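Local coordinates for protein enoyl-CoA hydratase (Mycobacterium thermoresistibile, PDB 3T3W) that probably catalyses the hydration of enoyl-CoA thioesters in lipid metabolism, as a hexameric member of the crotonase family, at residues I22-S27 / N63-I68; A31-N36 / D50-A55; V67-A72 / A212-I217; Y109-R114 / A243-V248. All blocks are in the same frame, centred on the assembly; numbering follows the deposited sequence. Where two conformers were deposited one is given.

Overall arrangement
Interactions 1, 2 and 3 cluster on one end of the six-stranded sheet of a crotonase fold, while interaction 4 lies apart among the helices. The centres of interactions 1 and 3 are about 9 Å apart, and both use strand 67-72; interactions 1 and 2 lie about 10 Å apart, joined by the backbone pair Asp25 O to Thr32 N at 2.8 Å. Interaction 2 reaches interaction 3 through Ile33 N and Val69 O. About 19 Å between centres separates interactions 2 and 4, yet Asp50 OD1 meets Tyr109 OH at 2.6 Å. Helices of interaction 4 carry zinc ligands, Glu102 on 95-115, His252 and His256 on 241-263; the Ile245 side chain lies about 13 Å from the ion.

Interaction 1. Residues I22-S27 / N63-I68; sequences IDYDVS and NDVSVI
Val26 carries CG1 anti to its backbone N (chi1 172°) and CG2 anti to its carbonyl carbon, and Val65 repeats that rotamer (chi1 171°), which puts CG2 of Val65 against both methyl branches of Val26. The contact lies at the border of the crotonase-fold sheet, where the outermost strand 22-27 meets the loop that leads from helix 46-61 into strand 67-72. It is small, burying 101 Å² in all, and no hydrogen bond crosses it. The backbones stay apart, with Val26 CA and Val65 CA separated by 7.1 Å, so the valine branches bridge the gap, their side chains meeting at an oblique angle. Asp64 adds a marginal touch through its carbonyl O, 4.4 Å from Val26 CG1. The loop is anchored independently: Arg29 hydrogen-bonds to Ser66 OG and Asn63 O, and Lys118 to Val65 O. Tyr24, with CG anti to the backbone N (chi1 -179°), sends its ring obliquely off the strand toward the Val65 end, and Arg58 makes a cation-pi contact with it. On the strand itself Ser27 OG donates to Asp25 OD2 at 2.9 Å, and the carboxylate oxygen accepts with its syn lone pair. The phenol end only grazes the loop, Tyr24 OH lying 4.5 Å from Val65 CG2.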
# COMPACT_ATOMS: atom_id res chain seq x y z
N ILE F 22 -24.08 11.44 29.13
CA ILE F 22 -23.14 12.37 28.46
C ILE F 22 -23.55 13.81 28.79
O ILE F 22 -24.73 14.17 28.62
CB ILE F 22 -23.16 12.20 26.92
CG1 ILE F 22 -22.76 10.78 26.51
CG2 ILE F 22 -22.23 13.26 26.24
CD1 ILE F 22 -21.36 10.34 26.98
N ASP F 23 -22.61 14.62 29.28
CA ASP F 23 -22.82 16.06 29.42
C ASP F 23 -22.21 16.76 28.21
O ASP F 23 -21.20 16.32 27.70
CB ASP F 23 -22.19 16.56 30.72
CG ASP F 23 -23.05 16.32 31.91
OD1 ASP F 23 -24.27 16.56 31.80
OD2 ASP F 23 -22.52 15.91 32.96
N TYR F 24 -22.84 17.83 27.76
CA TYR F 24 -22.42 18.53 26.55
C TYR F 24 -22.52 20.02 26.79
O TYR F 24 -23.58 20.51 27.20
CB TYR F 24 -23.30 18.12 25.39
CG TYR F 24 -22.98 18.75 24.07
CD1 TYR F 24 -22.03 18.21 23.25
CD2 TYR F 24 -23.67 19.86 23.62
CE1 TYR F 24 -21.75 18.76 22.01
CE2 TYR F 24 -23.40 20.43 22.38
CZ TYR F 24 -22.44 19.88 21.58
OH TYR F 24 -22.15 20.49 20.38
N ASP F 25 -21.45 20.75 26.52
CA ASP F 25 -21.42 22.22 26.75
C ASP F 25 -20.73 22.85 25.56
O ASP F 25 -19.69 22.34 25.13
CB ASP F 25 -20.58 22.59 28.00
CG ASP F 25 -20.28 24.10 28.11
OD1 ASP F 25 -21.22 24.77 28.54
OD2 ASP F 25 -19.15 24.64 27.74
N VAL F 26 -21.27 23.95 25.04
CA VAL F 26 -20.57 24.74 24.05
C VAL F 26 -20.34 26.14 24.62
O VAL F 26 -21.29 26.83 25.01
CB VAL F 26 -21.36 24.85 22.73
CG1 VAL F 26 -20.70 25.86 21.75
CG2 VAL F 26 -21.53 23.49 22.11
N SER F 27 -19.09 26.54 24.67
CA SER F 27 -18.75 27.93 24.98
C SER F 27 -17.39 28.29 24.43
O SER F 27 -16.51 27.43 24.32
CB SER F 27 -18.81 28.18 26.48
OG SER F 27 -17.98 27.28 27.17
N ASN F 63 -21.76 25.23 13.65
CA ASN F 63 -20.79 26.23 13.15
C ASN F 63 -20.19 27.13 14.22
O ASN F 63 -19.19 27.78 13.97
CB ASN F 63 -21.41 27.11 12.08
CG ASN F 63 -21.84 26.34 10.88
OD1 ASN F 63 -21.28 25.27 10.54
ND2 ASN F 63 -22.86 26.86 10.20
N ASP F 64 -20.80 27.21 15.39
CA ASP F 64 -20.18 27.93 16.50
C ASP F 64 -19.11 27.10 17.25
O ASP F 64 -18.59 27.57 18.24
CB ASP F 64 -21.23 28.35 17.55
CG ASP F 64 -22.25 29.36 17.02
OD1 ASP F 64 -21.95 30.14 16.10
OD2 ASP F 64 -23.38 29.33 17.54
N VAL F 65 -18.81 25.87 16.82
CA VAL F 65 -17.79 25.04 17.48
C VAL F 65 -16.62 24.95 16.56
O VAL F 65 -16.79 24.53 15.41
CB VAL F 65 -18.32 23.62 17.75
CG1 VAL F 65 -17.21 22.66 18.25
CG2 VAL F 65 -19.44 23.70 18.80
N SER F 66 -15.43 25.27 17.07
CA SER F 66 -14.16 25.10 16.31
C SER F 66 -13.33 23.90 16.80
O SER F 66 -12.60 23.30 16.00
CB SER F 66 -13.27 26.34 16.41
OG SER F 66 -13.83 27.46 15.73
N VAL F 67 -13.45 23.56 18.09
CA VAL F 67 -12.65 22.46 18.69
C VAL F 67 -13.54 21.65 19.62
O VAL F 67 -14.41 22.19 20.32
CB VAL F 67 -11.45 23.05 19.50
CG1 VAL F 67 -10.58 21.98 20.18
CG2 VAL F 67 -10.53 23.89 18.58
N ILE F 68 -13.27 20.36 19.67
CA ILE F 68 -13.98 19.41 20.51
C ILE F 68 -13.02 18.91 21.58
O ILE F 68 -11.88 18.50 21.28
CB ILE F 68 -14.48 18.22 19.68
CG1 ILE F 68 -15.48 18.73 18.61
CG2 ILE F 68 -15.07 17.12 20.60
CD1 ILE F 68 -15.86 17.77 17.49

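Interaction 2. Residues A31-N36 / D50-A55; sequences ATITLN and DELDAA
Strand 31-35 and helix 50-55 run almost antiparallel, their N-to-C directions 173° apart, and the axes of these short segments come within 9.6 Å. The backbones come nearest at Ile33 and Ala55, with the CA atoms 6.8 Å apart, a spacing helped by the small alanine on the helix. Ile33 points at the helix and divides its branches between two residues. A chi1 of -57° sets CG1 beside the backbone N and turns CG2 anti to it; CG2 then presses on Leu52 CD1 at 3.6 Å and also meets Ala55 CB at 3.9 Å. CD1, at the end of the extended chain, lies over the helix backbone, 3.9 Å from Ala55 C. The Ile33 and Leu52 side chains cross at about a right angle, and both leucine methyls lie near Leu35 CD2. There the packing is slacker, Leu35 CD2 to Leu52 CD2 being 4.1 Å. All four residues are buried, the contacts between side chains are all apolar, and no hydrogen bond crosses. Leu135 of helix 133-136 touches both Leu35 and Leu52, while Ile22 of the neighbouring strand touches Ile33 and Leu35. Asp50 and Asp53 turn to helix 95-115, with salt bridges to Arg105 and Arg112. With the strand followed by the helix and then by parallel strand 67-72, the contact is the strand-helix packing of a beta-alpha-beta unit in the crotonase fold.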
# COMPACT_ATOMS: atom_id res chain seq x y z
N ALA F 31 -16.67 22.73 22.12
CA ALA F 31 -17.69 21.78 22.59
C ALA F 31 -17.00 20.83 23.52
O ALA F 31 -16.07 20.13 23.10
CB ALA F 31 -18.29 20.99 21.42
N THR F 32 -17.44 20.81 24.77
CA THR F 32 -16.89 19.88 25.74
C THR F 32 -17.89 18.73 25.96
O THR F 32 -19.05 18.97 26.39
CB THR F 32 -16.59 20.57 27.07
OG1 THR F 32 -15.71 21.68 26.81
CG2 THR F 32 -15.94 19.58 28.03
N ILE F 33 -17.44 17.52 25.62
CA ILE F 33 -18.24 16.31 25.74
C ILE F 33 -17.68 15.55 26.95
O ILE F 33 -16.52 15.14 26.95
CB ILE F 33 -18.10 15.41 24.48
CG1 ILE F 33 -18.50 16.17 23.20
CG2 ILE F 33 -18.89 14.11 24.65
CD1 ILE F 33 -18.25 15.44 21.88
N THR F 34 -18.52 15.36 27.96
CA THR F 34 -18.11 14.69 29.17
C THR F 34 -18.79 13.33 29.37
O THR F 34 -20.03 13.25 29.35
CB THR F 34 -18.42 15.57 30.41
OG1 THR F 34 -17.66 16.77 30.35
CG2 THR F 34 -18.07 14.80 31.71
N LEU F 35 -17.99 12.29 29.56
CA LEU F 35 -18.47 10.98 29.99
C LEU F 35 -18.89 11.09 31.44
O LEU F 35 -18.08 11.37 32.30
CB LEU F 35 -17.39 9.92 29.85
CG LEU F 35 -16.68 9.80 28.49
CD1 LEU F 35 -15.64 8.66 28.58
CD2 LEU F 35 -17.69 9.60 27.37
N ASN F 36 -20.19 10.93 31.70
CA ASN F 36 -20.75 11.15 33.03
C ASN F 36 -21.42 9.89 33.56
O ASN F 36 -22.61 9.89 33.92
CB ASN F 36 -21.72 12.33 33.01
CG ASN F 36 -22.12 12.77 34.40
OD1 ASN F 36 -21.33 12.65 35.33
ND2 ASN F 36 -23.37 13.22 34.56
N ASP F 50 -24.25 5.35 21.89
CA ASP F 50 -25.20 6.09 21.03
C ASP F 50 -25.27 7.57 21.41
O ASP F 50 -25.28 8.45 20.55
CB ASP F 50 -26.60 5.49 21.07
CG ASP F 50 -26.69 4.10 20.47
OD1 ASP F 50 -25.77 3.65 19.77
OD2 ASP F 50 -27.73 3.44 20.76
N GLU F 51 -25.30 7.84 22.71
CA GLU F 51 -25.39 9.21 23.19
C GLU F 51 -24.10 9.99 22.90
O GLU F 51 -24.11 11.19 22.53
CB GLU F 51 -25.74 9.17 24.69
CG GLU F 51 -26.14 10.47 25.27
CD GLU F 51 -26.55 10.44 26.75
OE1 GLU F 51 -26.70 9.34 27.33
OE2 GLU F 51 -26.69 11.56 27.32
N LEU F 52 -22.97 9.30 23.06
CA LEU F 52 -21.66 9.90 22.78
C LEU F 52 -21.55 10.20 21.29
O LEU F 52 -21.09 11.29 20.87
CB LEU F 52 -20.55 8.92 23.19
CG LEU F 52 -19.09 9.32 22.93
CD1 LEU F 52 -18.80 10.73 23.52
CD2 LEU F 52 -18.06 8.31 23.50
N ASP F 53 -21.98 9.26 20.45
CA ASP F 53 -22.00 9.50 18.99
C ASP F 53 -22.85 10.72 18.61
O ASP F 53 -22.45 11.56 17.76
CB ASP F 53 -22.49 8.27 18.24
CG ASP F 53 -22.34 8.42 16.75
OD1 ASP F 53 -21.23 8.72 16.23
OD2 ASP F 53 -23.36 8.28 16.08
N ALA F 54 -24.00 10.86 19.26
CA ALA F 54 -24.87 12.00 19.00
C ALA F 54 -24.19 13.32 19.36
O ALA F 54 -24.37 14.33 18.68
CB ALA F 54 -26.21 11.84 19.75
N ALA F 55 -23.43 13.32 20.46
CA ALA F 55 -22.69 14.49 20.94
C ALA F 55 -21.59 14.88 19.93
O ALA F 55 -21.42 16.06 19.60
CB ALA F 55 -22.06 14.20 22.33

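Interaction 3. Residues V67-A72 / A212-I217; sequences VIVLRA and ALAGEI
Strand 67-72, an inner strand of the crotonase-fold sheet, is covered here by helix 206-217, which lies on the sheet face away from helix 46-61. Val67 and Val69 point toward the helix, whereas Ile68 points away and packs on Trp56 and Ala59 of helix 46-61, so one strand serves two helical layers. The segment axes of strand 67-72 and helix 212-217 come within 8.7 Å, and their N-to-C directions are 167° apart, nearly antiparallel. The small side chain of Ala214 permits a close approach: its CA is 6.2 Å from Val67 CA, and its CB rests on both valines, 3.7 Å from Val69 CG2 and 3.9 Å from Val67 CG1. Val67 makes the most of the contact because both its branches are engaged. With CG1 anti to the backbone N (chi1 179°), CG1 meets the alanine methyl, while CG2 sits between the Ala214 carbonyl O and Ile217. The Ile217 side chain crosses that of Val67 at about a right angle. No hydrogen bond links the segments, and the four touching residues are all buried. Ile30 and Ile121, on the flanking strands 30-35 and 120-124, also touch Ala214, extending the apolar patch across the sheet. A neighbouring subunit packs on the helix, with its Thr182 against Leu213 and Glu216, and its Phe181 against Ile217. Val67 CG2 reaches the helix at two points, Ile217 CG2 at 3.6 Å and the carbonyl Ala214 O at 3.7 Å.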
# COMPACT_ATOMS: atom_id res chain seq x y z
N VAL F 67 -13.45 23.56 18.09
CA VAL F 67 -12.65 22.46 18.69
C VAL F 67 -13.54 21.65 19.62
O VAL F 67 -14.41 22.19 20.32
CB VAL F 67 -11.45 23.05 19.50
CG1 VAL F 67 -10.58 21.98 20.18
CG2 VAL F 67 -10.53 23.89 18.58
N ILE F 68 -13.27 20.36 19.67
CA ILE F 68 -13.98 19.41 20.51
C ILE F 68 -13.02 18.91 21.58
O ILE F 68 -11.88 18.50 21.28
CB ILE F 68 -14.48 18.22 19.68
CG1 ILE F 68 -15.48 18.73 18.61
CG2 ILE F 68 -15.07 17.12 20.60
CD1 ILE F 68 -15.86 17.77 17.49
N VAL F 69 -13.50 18.95 22.81
CA VAL F 69 -12.80 18.37 23.94
C VAL F 69 -13.62 17.19 24.48
O VAL F 69 -14.80 17.35 24.77
CB VAL F 69 -12.55 19.39 25.07
CG1 VAL F 69 -12.03 18.69 26.37
CG2 VAL F 69 -11.60 20.49 24.62
N LEU F 70 -12.97 16.02 24.61
CA LEU F 70 -13.58 14.83 25.23
C LEU F 70 -12.91 14.60 26.58
O LEU F 70 -11.67 14.48 26.67
CB LEU F 70 -13.39 13.59 24.36
CG LEU F 70 -13.90 12.27 24.96
CD1 LEU F 70 -15.45 12.32 25.00
CD2 LEU F 70 -13.34 11.13 24.11
N ARG F 71 -13.73 14.58 27.63
CA ARG F 71 -13.26 14.38 28.99
C ARG F 71 -14.22 13.46 29.74
O ARG F 71 -15.25 13.04 29.21
CB ARG F 71 -13.11 15.72 29.71
CG ARG F 71 -14.41 16.52 29.85
CD ARG F 71 -14.31 17.85 30.59
NE ARG F 71 -13.86 17.63 31.95
CZ ARG F 71 -14.67 17.25 32.95
NH1 ARG F 71 -15.98 17.05 32.76
NH2 ARG F 71 -14.16 17.06 34.16
N ALA F 72 -13.91 13.18 30.99
CA ALA F 72 -14.65 12.18 31.76
C ALA F 72 -14.69 12.59 33.24
O ALA F 72 -13.66 13.03 33.78
CB ALA F 72 -14.02 10.82 31.62
N ALA F 212 -7.15 25.23 27.84
CA ALA F 212 -6.25 26.29 27.38
C ALA F 212 -5.73 25.97 25.97
O ALA F 212 -5.66 26.84 25.09
CB ALA F 212 -5.08 26.49 28.36
N LEU F 213 -5.36 24.71 25.76
CA LEU F 213 -4.92 24.25 24.46
C LEU F 213 -6.06 24.36 23.42
O LEU F 213 -5.85 24.85 22.32
CB LEU F 213 -4.38 22.82 24.57
CG LEU F 213 -4.01 22.11 23.26
CD1 LEU F 213 -2.89 22.90 22.57
CD2 LEU F 213 -3.63 20.65 23.52
N ALA F 214 -7.26 23.93 23.79
CA ALA F 214 -8.44 24.05 22.91
C ALA F 214 -8.67 25.50 22.51
O ALA F 214 -8.92 25.79 21.35
CB ALA F 214 -9.67 23.47 23.62
N GLY F 215 -8.54 26.40 23.48
CA GLY F 215 -8.69 27.84 23.22
C GLY F 215 -7.69 28.41 22.25
O GLY F 215 -8.05 29.23 21.42
N GLU F 216 -6.45 27.97 22.37
CA GLU F 216 -5.41 28.42 21.47
C GLU F 216 -5.73 27.96 20.04
O GLU F 216 -5.64 28.75 19.11
CB GLU F 216 -4.07 27.92 21.99
CG GLU F 216 -2.94 27.87 21.01
CD GLU F 216 -1.77 27.11 21.59
OE1 GLU F 216 -1.95 26.59 22.71
OE2 GLU F 216 -0.70 27.04 20.95
N ILE F 217 -6.13 26.70 19.90
CA ILE F 217 -6.45 26.15 18.59
C ILE F 217 -7.70 26.79 17.98
O ILE F 217 -7.77 27.00 16.77
CB ILE F 217 -6.58 24.62 18.67
CG1 ILE F 217 -5.23 24.04 19.05
CG2 ILE F 217 -7.11 24.08 17.34
CD1 ILE F 217 -5.21 22.54 19.35

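Interaction 4. Residues Y109-R114 / A243-V248; sequences YSLRWR and AAIQSV
Leu111 reaches from helix 95-115 to helix 241-263 with one methyl, and CD1 makes both of its contacts. The tight part is its approach to the Gln246 amide, where CD1 lies 3.5 Å from NE2; the looser part is the methyl pair Leu111 CD1 to Ile245 CG2, at 4.2 Å. Leu111 points toward the other helix, with CG anti to the carbonyl carbon (chi1 -80°) and the chain extended beyond it. Gln246 instead bends back at chi2 (-61°), a turn that aims the nitrogen end of the amide at the leucine methyl, the side chains crossing obliquely. Only 98 Å² is buried, and the nearest CA atoms, of Leu111 and Ile245, remain 9.2 Å apart, so the backbones are well separated and side-chain ends span the gap.

Within the crotonase fold, this joins the long helix that follows strand 67-72 to the C-terminal helical region, close to the interfaces of the hexamer. The looser Ile245 side is not solvent-facing: Leu107, one turn before Leu111, touches Ile245 as well as Gln246, Tyr164 packs on Leu111, and all three touching residues are buried. The amide has its polar anchor in another chain: Gln246 OE1 hydrogen-bonds to Arg230 of a neighbouring subunit, which probably helps fix the amide while NE2 lies against the leucine methyl.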
# COMPACT_ATOMS: atom_id res chain seq x y z
N TYR F 109 -18.42 3.83 14.72
CA TYR F 109 -18.49 5.03 15.54
C TYR F 109 -17.11 5.63 15.71
O TYR F 109 -16.94 6.82 15.53
CB TYR F 109 -19.05 4.69 16.91
CG TYR F 109 -20.58 4.61 17.03
CD1 TYR F 109 -21.43 4.61 15.92
CD2 TYR F 109 -21.18 4.48 18.29
CE1 TYR F 109 -22.82 4.50 16.06
CE2 TYR F 109 -22.57 4.38 18.43
CZ TYR F 109 -23.38 4.38 17.33
OH TYR F 109 -24.79 4.25 17.47
N SER F 110 -16.13 4.81 16.06
CA SER F 110 -14.79 5.31 16.35
C SER F 110 -14.17 5.92 15.08
O SER F 110 -13.54 6.97 15.14
CB SER F 110 -13.90 4.24 16.97
OG SER F 110 -14.23 3.96 18.33
N LEU F 111 -14.37 5.28 13.92
CA LEU F 111 -13.89 5.86 12.66
C LEU F 111 -14.59 7.18 12.31
O LEU F 111 -13.93 8.12 11.87
CB LEU F 111 -13.99 4.84 11.51
CG LEU F 111 -12.87 3.82 11.47
CD1 LEU F 111 -13.24 2.71 10.46
CD2 LEU F 111 -11.51 4.45 11.11
N ARG F 112 -15.89 7.27 12.56
CA ARG F 112 -16.61 8.47 12.31
C ARG F 112 -16.06 9.62 13.16
O ARG F 112 -15.82 10.72 12.64
CB ARG F 112 -18.10 8.29 12.61
CG ARG F 112 -18.83 9.57 12.41
CD ARG F 112 -20.27 9.36 12.07
NE ARG F 112 -21.05 8.63 13.04
CZ ARG F 112 -21.61 7.44 12.81
NH1 ARG F 112 -22.41 6.89 13.72
NH2 ARG F 112 -21.38 6.78 11.68
N TRP F 113 -15.78 9.36 14.44
CA TRP F 113 -15.21 10.42 15.29
C TRP F 113 -13.82 10.85 14.82
O TRP F 113 -13.50 12.06 14.79
CB TRP F 113 -15.14 9.95 16.72
CG TRP F 113 -16.46 9.46 17.24
CD1 TRP F 113 -17.75 9.81 16.82
CD2 TRP F 113 -16.65 8.47 18.29
NE1 TRP F 113 -18.71 9.10 17.54
CE2 TRP F 113 -18.09 8.29 18.45
CE3 TRP F 113 -15.78 7.73 19.08
CZ2 TRP F 113 -18.62 7.39 19.37
CZ3 TRP F 113 -16.31 6.83 20.00
CH2 TRP F 113 -17.71 6.67 20.14
N ARG F 114 -13.01 9.87 14.46
CA ARG F 114 -11.69 10.10 13.90
C ARG F 114 -11.74 11.10 12.75
O ARG F 114 -10.82 11.94 12.63
CB ARG F 114 -11.06 8.76 13.47
CG ARG F 114 -9.62 8.84 12.98
CD ARG F 114 -9.54 8.88 11.46
NE ARG F 114 -8.16 8.66 11.01
CZ ARG F 114 -7.79 8.62 9.73
NH1 ARG F 114 -8.69 8.83 8.76
NH2 ARG F 114 -6.50 8.37 9.44
N ALA F 243 -7.39 0.55 5.82
CA ALA F 243 -7.34 -0.87 5.42
C ALA F 243 -6.89 -1.77 6.59
O ALA F 243 -7.45 -2.85 6.77
CB ALA F 243 -6.41 -1.07 4.19
N ALA F 244 -5.93 -1.33 7.39
CA ALA F 244 -5.41 -2.12 8.50
C ALA F 244 -6.43 -2.24 9.60
O ALA F 244 -6.64 -3.32 10.20
CB ALA F 244 -4.08 -1.53 9.03
N ILE F 245 -7.13 -1.14 9.88
CA ILE F 245 -8.22 -1.17 10.89
C ILE F 245 -9.31 -2.18 10.50
O ILE F 245 -9.78 -2.98 11.30
CB ILE F 245 -8.84 0.24 11.05
CG1 ILE F 245 -7.86 1.17 11.79
CG2 ILE F 245 -10.17 0.14 11.80
CD1 ILE F 245 -7.72 0.86 13.28
N GLN F 246 -9.70 -2.18 9.23
CA GLN F 246 -10.67 -3.14 8.74
C GLN F 246 -10.15 -4.58 8.86
O GLN F 246 -10.90 -5.51 9.27
CB GLN F 246 -11.11 -2.78 7.32
CG GLN F 246 -11.84 -1.45 7.16
CD GLN F 246 -13.12 -1.35 7.96
OE1 GLN F 246 -13.80 -2.36 8.21
NE2 GLN F 246 -13.49 -0.12 8.34
N SER F 247 -8.87 -4.79 8.52
CA SER F 247 -8.27 -6.10 8.61
C SER F 247 -8.30 -6.64 10.02
O SER F 247 -8.68 -7.82 10.25
CB SER F 247 -6.84 -6.07 8.07
OG SER F 247 -6.37 -7.36 7.77
N VAL F 248 -7.90 -5.82 10.99
CA VAL F 248 -7.79 -6.30 12.35
C VAL F 248 -9.17 -6.53 12.96
O VAL F 248 -9.35 -7.42 13.79
CB VAL F 248 -6.88 -5.40 13.23
CG1 VAL F 248 -6.80 -5.98 14.64
CG2 VAL F 248 -5.47 -5.33 12.60